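Local coordinates for protein AT-less polyketide synthase (PDB 4TKT) that probably catalyses the decarboxylative Claisen condensation that extends the polyketide chain, as a ketosynthase domain of the AT-less type I isomigrastatin synthase, at residues A[266-270]-A[598-602]; A[497-501]-A[587-591]. All blocks are in the same frame, centred on the assembly; numbering follows the deposited sequence.

Contact 1: A[266-270]-A[598-602]; sequences ADGDR and RKVAL. With GOL (glycerol), chain G.
Arg270 lays its aliphatic stem along the backbone of Lys599 and Val600 and carries its guanidinium on to Ala601. CG sits 3.1 Å from the carbonyl O of Lys599, and CD packs against Val600 CA at 3.9 Å. The chain then bends at chi3 (58°), which brings the guanidinium round until the methyl CB of Ala601 lies over one face, offset toward the rim, with NH2 the nearest nitrogen at 3.6 Å. At the guanidinium edge a glycerol, probably from the crystallisation liquor, accepts a hydrogen bond through O3 from Arg270 NE, 3.1 Å long and bent to 147°. Its O1 takes a weak bond from Ala601 N, and the molecule thus bridges Arg270 and Ala601; Arg487 also bonds to it.

The contact joins the thiolase-fold ketosynthase body to the loop between helix 573-580 and strand 610-611. Residues 266-270 form the turn between helix 261-266 and strand 273-282 of the core, where Gly268, at positive phi, ends the helix in a Schellman motif. Just after Gly268, Asp269 extends alongside Lys599, both side chains heading in one direction. The lysine is extended beyond CG, and its NZ meets Asp269 OD1 at 3.0 Å nearly along the C-O axis, a hydrogen-bonded salt bridge. Tyr111 OH also bonds to OD1, while Arg259 pairs with OD2; this surrounding positive charge would be expected to keep the buried carboxylate ionised. Arg259 has a second carboxylate partner in Asp267, whose other oxygen pairs with Arg123.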
loop_
_atom_site.group_PDB
_atom_site.type_symbol
_atom_site.label_atom_id
_atom_site.label_comp_id
_atom_site.label_asym_id
_atom_site.label_seq_id
_atom_site.Cartn_x
_atom_site.Cartn_y
_atom_site.Cartn_z
ATOM N N ALA A 266 9.945 -17.847 10.976
ATOM C CA ALA A 266 9.819 -18.483 12.287
ATOM C C ALA A 266 8.450 -18.245 12.921
ATOM O O ALA A 266 7.991 -19.044 13.739
ATOM C CB ALA A 266 10.916 -17.989 13.217
ATOM N N ASP A 267 7.805 -17.147 12.543
ATOM C CA ASP A 267 6.528 -16.760 13.136
ATOM C C ASP A 267 5.343 -17.169 12.271
ATOM O O ASP A 267 4.197 -16.855 12.588
ATOM C CB ASP A 267 6.496 -15.250 13.387
ATOM C CG ASP A 267 7.339 -14.843 14.579
ATOM O OD1 ASP A 267 8.217 -15.637 14.977
ATOM O OD2 ASP A 267 7.126 -13.735 15.117
ATOM N N GLY A 268 5.625 -17.868 11.177
ATOM C CA GLY A 268 4.586 -18.346 10.286
ATOM C C GLY A 268 3.815 -17.234 9.600
ATOM O O GLY A 268 2.633 -17.389 9.294
ATOM N N ASP A 269 4.485 -16.111 9.359
ATOM C CA ASP A 269 3.859 -14.975 8.689
ATOM C C ASP A 269 3.629 -15.252 7.213
ATOM O O ASP A 269 4.287 -16.105 6.621
ATOM C CB ASP A 269 4.716 -13.713 8.829
ATOM C CG ASP A 269 4.848 -13.246 10.261
ATOM O OD1 ASP A 269 3.999 -13.623 11.093
ATOM O OD2 ASP A 269 5.800 -12.490 10.550
ATOM N N ARG A 270 2.684 -14.527 6.624
ATOM C CA ARG A 270 2.562 -14.485 5.177
ATOM C C ARG A 270 3.781 -13.761 4.633
ATOM O O ARG A 270 4.304 -12.856 5.277
ATOM C CB ARG A 270 1.284 -13.769 4.744
ATOM C CG ARG A 270 0.015 -14.371 5.295
ATOM C CD ARG A 270 -1.194 -13.542 4.905
ATOM N NE ARG A 270 -1.332 -13.416 3.458
ATOM C CZ ARG A 270 -1.511 -12.263 2.824
ATOM N NH1 ARG A 270 -1.576 -11.132 3.511
ATOM N NH2 ARG A 270 -1.629 -12.239 1.503
ATOM N N ARG A 598 -2.068 -21.335 8.710
ATOM C CA ARG A 598 -1.531 -20.211 7.958
ATOM C C ARG A 598 -2.384 -18.965 8.149
ATOM O O ARG A 598 -3.606 -19.049 8.245
ATOM C CB ARG A 598 -1.445 -20.541 6.466
ATOM C CG ARG A 598 -0.701 -21.818 6.126
ATOM C CD ARG A 598 -0.506 -21.931 4.619
ATOM N NE ARG A 598 -1.707 -21.534 3.887
ATOM C CZ ARG A 598 -1.777 -21.415 2.565
ATOM N NH1 ARG A 598 -0.711 -21.665 1.817
ATOM N NH2 ARG A 598 -2.914 -21.046 1.989
ATOM N N LYS A 599 -1.737 -17.808 8.209
ATOM C CA LYS A 599 -2.461 -16.553 8.120
ATOM C C LYS A 599 -2.836 -16.342 6.660
ATOM O O LYS A 599 -2.057 -16.664 5.766
ATOM C CB LYS A 599 -1.621 -15.393 8.650
ATOM C CG LYS A 599 -1.376 -15.455 10.144
ATOM C CD LYS A 599 -0.243 -14.540 10.560
ATOM C CE LYS A 599 -0.002 -14.622 12.058
ATOM N NZ LYS A 599 1.391 -14.240 12.423
ATOM N N VAL A 600 -4.037 -15.836 6.412
ATOM C CA VAL A 600 -4.480 -15.618 5.041
ATOM C C VAL A 600 -5.035 -14.215 4.862
ATOM O O VAL A 600 -5.360 -13.536 5.836
ATOM C CB VAL A 600 -5.551 -16.642 4.616
ATOM C CG1 VAL A 600 -4.945 -18.034 4.510
ATOM C CG2 VAL A 600 -6.722 -16.627 5.590
ATOM N N ALA A 601 -5.139 -13.788 3.610
ATOM C CA ALA A 601 -5.659 -12.467 3.296
ATOM C C ALA A 601 -7.179 -12.447 3.393
ATOM O O ALA A 601 -7.869 -13.120 2.630
ATOM C CB ALA A 601 -5.208 -12.033 1.911
ATOM N N LEU A 602 -7.691 -11.673 4.342
ATOM C CA LEU A 602 -9.127 -11.524 4.526
ATOM C C LEU A 602 -9.496 -10.047 4.453
ATOM O O LEU A 602 -8.638 -9.190 4.656
ATOM C CB LEU A 602 -9.559 -12.131 5.863
ATOM C CG LEU A 602 -9.372 -13.643 5.974
ATOM C CD1 LEU A 602 -9.640 -14.114 7.388
ATOM C CD2 LEU A 602 -10.283 -14.361 4.994
HETATM C C1 GOL G . -3.002 -15.395 1.413
HETATM O O1 GOL G . -4.322 -15.465 0.922
HETATM C C2 GOL G . -2.160 -16.492 0.774
HETATM O O2 GOL G . -2.826 -16.982 -0.366
HETATM C C3 GOL G . -0.808 -15.925 0.362
HETATM O O3 GOL G . -0.102 -15.517 1.512
#

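Contact 2: A[497-501]-A[587-591]; sequences AYTLQ and WARLH
The last turns of helix 493-502 meet a short 3-10 turn at 587-589, with the CA atoms of Gln501 and Trp587 6.1 Å apart. Backbone bonds from Leu590 N to Trp587 O and from His591 N to Ala588 O wind the second segment, and Trp587, Leu590 and His591 project their side chains toward the helix. The arrangement joins the loop after helix 573-580 to helix 493-502, which lies in the RhiE-like KS-MAT linker family region; strand 460-466 also borders the contact.

Gln501 carries much of the interface. With CG beside the backbone N and the chain extended beyond it, the side chain passes across the Trp587 indole at about a right angle. Its CB makes a CH-pi contact with the five-membered ring, 4.0 Å from the centroid, and CG follows over the same ring system, offset toward the rim; the amide plane is turned 32° from the indole. Both ends of this amide are engaged: NE2 donates to the carbonyl of Val461 of strand 460-466, which fixes the rotation and presents OE1 to the histidine. Trp587 is itself held edge-to-face by Trp579.

His591 is sandwiched: Leu590 CB lies against one face, while the edge of Tyr498 comes up to the opposite one in a T-shaped pair, planes at 81° and centroids 4.9 Å apart. Tyr498 CD1 stands over the centre of the imidazole. In the plane of that ring, His591 NE2 donates a nearly straight hydrogen bond to Gln501 OE1, 2.9 Å long, with the donor nitrogen 26° from the Gln501 carbonyl plane.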
loop_
_atom_site.group_PDB
_atom_site.type_symbol
_atom_site.label_atom_id
_atom_site.label_comp_id
_atom_site.label_asym_id
_atom_site.label_seq_id
_atom_site.Cartn_x
_atom_site.Cartn_y
_atom_site.Cartn_z
ATOM N N ALA A 497 -10.184 -19.227 10.483
ATOM C CA ALA A 497 -10.477 -19.081 11.903
ATOM C C ALA A 497 -9.272 -18.546 12.668
ATOM O O ALA A 497 -9.404 -17.645 13.492
ATOM C CB ALA A 497 -10.930 -20.411 12.491
ATOM N N TYR A 498 -8.100 -19.102 12.383
ATOM C CA TYR A 498 -6.873 -18.688 13.054
ATOM C C TYR A 498 -6.555 -17.220 12.781
ATOM O O TYR A 498 -6.211 -16.468 13.697
ATOM C CB TYR A 498 -5.703 -19.571 12.616
ATOM C CG TYR A 498 -4.382 -19.198 13.247
ATOM C CD1 TYR A 498 -4.107 -19.518 14.570
ATOM C CD2 TYR A 498 -3.405 -18.531 12.518
ATOM C CE1 TYR A 498 -2.900 -19.181 15.152
ATOM C CE2 TYR A 498 -2.193 -18.189 13.090
ATOM C CZ TYR A 498 -1.947 -18.516 14.408
ATOM O OH TYR A 498 -0.744 -18.180 14.988
ATOM N N THR A 499 -6.680 -16.821 11.519
ATOM C CA THR A 499 -6.411 -15.448 11.113
ATOM C C THR A 499 -7.331 -14.460 11.832
ATOM O O THR A 499 -6.884 -13.419 12.309
ATOM C CB THR A 499 -6.566 -15.272 9.585
ATOM O OG1 THR A 499 -5.652 -16.141 8.902
ATOM C CG2 THR A 499 -6.281 -13.838 9.176
ATOM N N LEU A 500 -8.612 -14.800 11.923
ATOM C CA LEU A 500 -9.593 -13.907 12.534
ATOM C C LEU A 500 -9.493 -13.872 14.056
ATOM O O LEU A 500 -9.993 -12.948 14.701
ATOM C CB LEU A 500 -11.003 -14.314 12.115
ATOM C CG LEU A 500 -11.300 -14.090 10.636
ATOM C CD1 LEU A 500 -12.636 -14.699 10.254
ATOM C CD2 LEU A 500 -11.276 -12.604 10.327
ATOM N N GLN A 501 -8.843 -14.878 14.629
ATOM C CA GLN A 501 -8.682 -14.945 16.075
ATOM C C GLN A 501 -7.504 -14.105 16.551
ATOM O O GLN A 501 -7.672 -13.176 17.341
ATOM C CB GLN A 501 -8.503 -16.397 16.526
ATOM C CG GLN A 501 -9.789 -17.204 16.552
ATOM C CD GLN A 501 -9.541 -18.677 16.789
ATOM O OE1 GLN A 501 -8.481 -19.067 17.279
ATOM N NE2 GLN A 501 -10.518 -19.506 16.436
ATOM N N TRP A 587 -6.400 -16.472 22.197
ATOM C CA TRP A 587 -6.694 -17.523 21.226
ATOM C C TRP A 587 -5.494 -18.385 20.852
ATOM O O TRP A 587 -5.656 -19.484 20.318
ATOM C CB TRP A 587 -7.281 -16.907 19.956
ATOM C CG TRP A 587 -8.602 -16.259 20.175
ATOM C CD1 TRP A 587 -8.851 -14.925 20.298
ATOM C CD2 TRP A 587 -9.865 -16.917 20.302
ATOM N NE1 TRP A 587 -10.195 -14.710 20.491
ATOM C CE2 TRP A 587 -10.839 -15.919 20.498
ATOM C CE3 TRP A 587 -10.269 -18.256 20.265
ATOM C CZ2 TRP A 587 -12.190 -16.215 20.659
ATOM C CZ3 TRP A 587 -11.609 -18.549 20.427
ATOM C CH2 TRP A 587 -12.554 -17.533 20.620
ATOM N N ALA A 588 -4.294 -17.884 21.127
ATOM C CA ALA A 588 -3.074 -18.612 20.806
ATOM C C ALA A 588 -3.024 -19.957 21.527
ATOM O O ALA A 588 -2.432 -20.914 21.027
ATOM C CB ALA A 588 -1.851 -17.775 21.155
ATOM N N ARG A 589 -3.657 -20.023 22.694
ATOM C CA ARG A 589 -3.642 -21.231 23.516
ATOM C C ARG A 589 -4.302 -22.411 22.809
ATOM O O ARG A 589 -4.015 -23.567 23.119
ATOM C CB ARG A 589 -4.334 -20.970 24.856
ATOM N N LEU A 590 -5.184 -22.117 21.860
ATOM C CA LEU A 590 -5.856 -23.156 21.087
ATOM C C LEU A 590 -4.905 -23.883 20.146
ATOM O O LEU A 590 -5.040 -25.084 19.914
ATOM C CB LEU A 590 -7.009 -22.562 20.276
ATOM C CG LEU A 590 -8.289 -22.223 21.034
ATOM C CD1 LEU A 590 -9.382 -21.804 20.070
ATOM C CD2 LEU A 590 -8.727 -23.416 21.852
ATOM N N HIS A 591 -3.942 -23.145 19.607
ATOM C CA HIS A 591 -3.111 -23.652 18.527
ATOM C C HIS A 591 -1.668 -23.892 18.965
ATOM O O HIS A 591 -0.727 -23.457 18.303
ATOM C CB HIS A 591 -3.159 -22.679 17.349
ATOM C CG HIS A 591 -4.534 -22.168 17.052
ATOM N ND1 HIS A 591 -5.372 -22.769 16.138
ATOM C CD2 HIS A 591 -5.222 -21.116 17.557
ATOM C CE1 HIS A 591 -6.515 -22.108 16.090
ATOM N NE2 HIS A 591 -6.450 -21.100 16.940
#

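The two contacts illustrate how one helix can be touched by successive parts of a chain that returns to it. Their centres lie 12 Å apart, and helix 493-502 borders both: residues 587-591 meet its Tyr498 and Gln501, and the chain comes back at 598-602, where Val600 and Leu602 lie against Thr499 and Leu500 while Lys599 to Ala601 face the ketosynthase loop 266-270. Thr499 OG1 makes a probable hydrogen bond to Val600 N at 3.0 Å, and Leu602 CD1 packs on Leu500 CG at 3.6 Å. The centres of contacts 1 and 2 are about 18 Å and 26 Å from the chain centre, and glycerol is bound at contact 1.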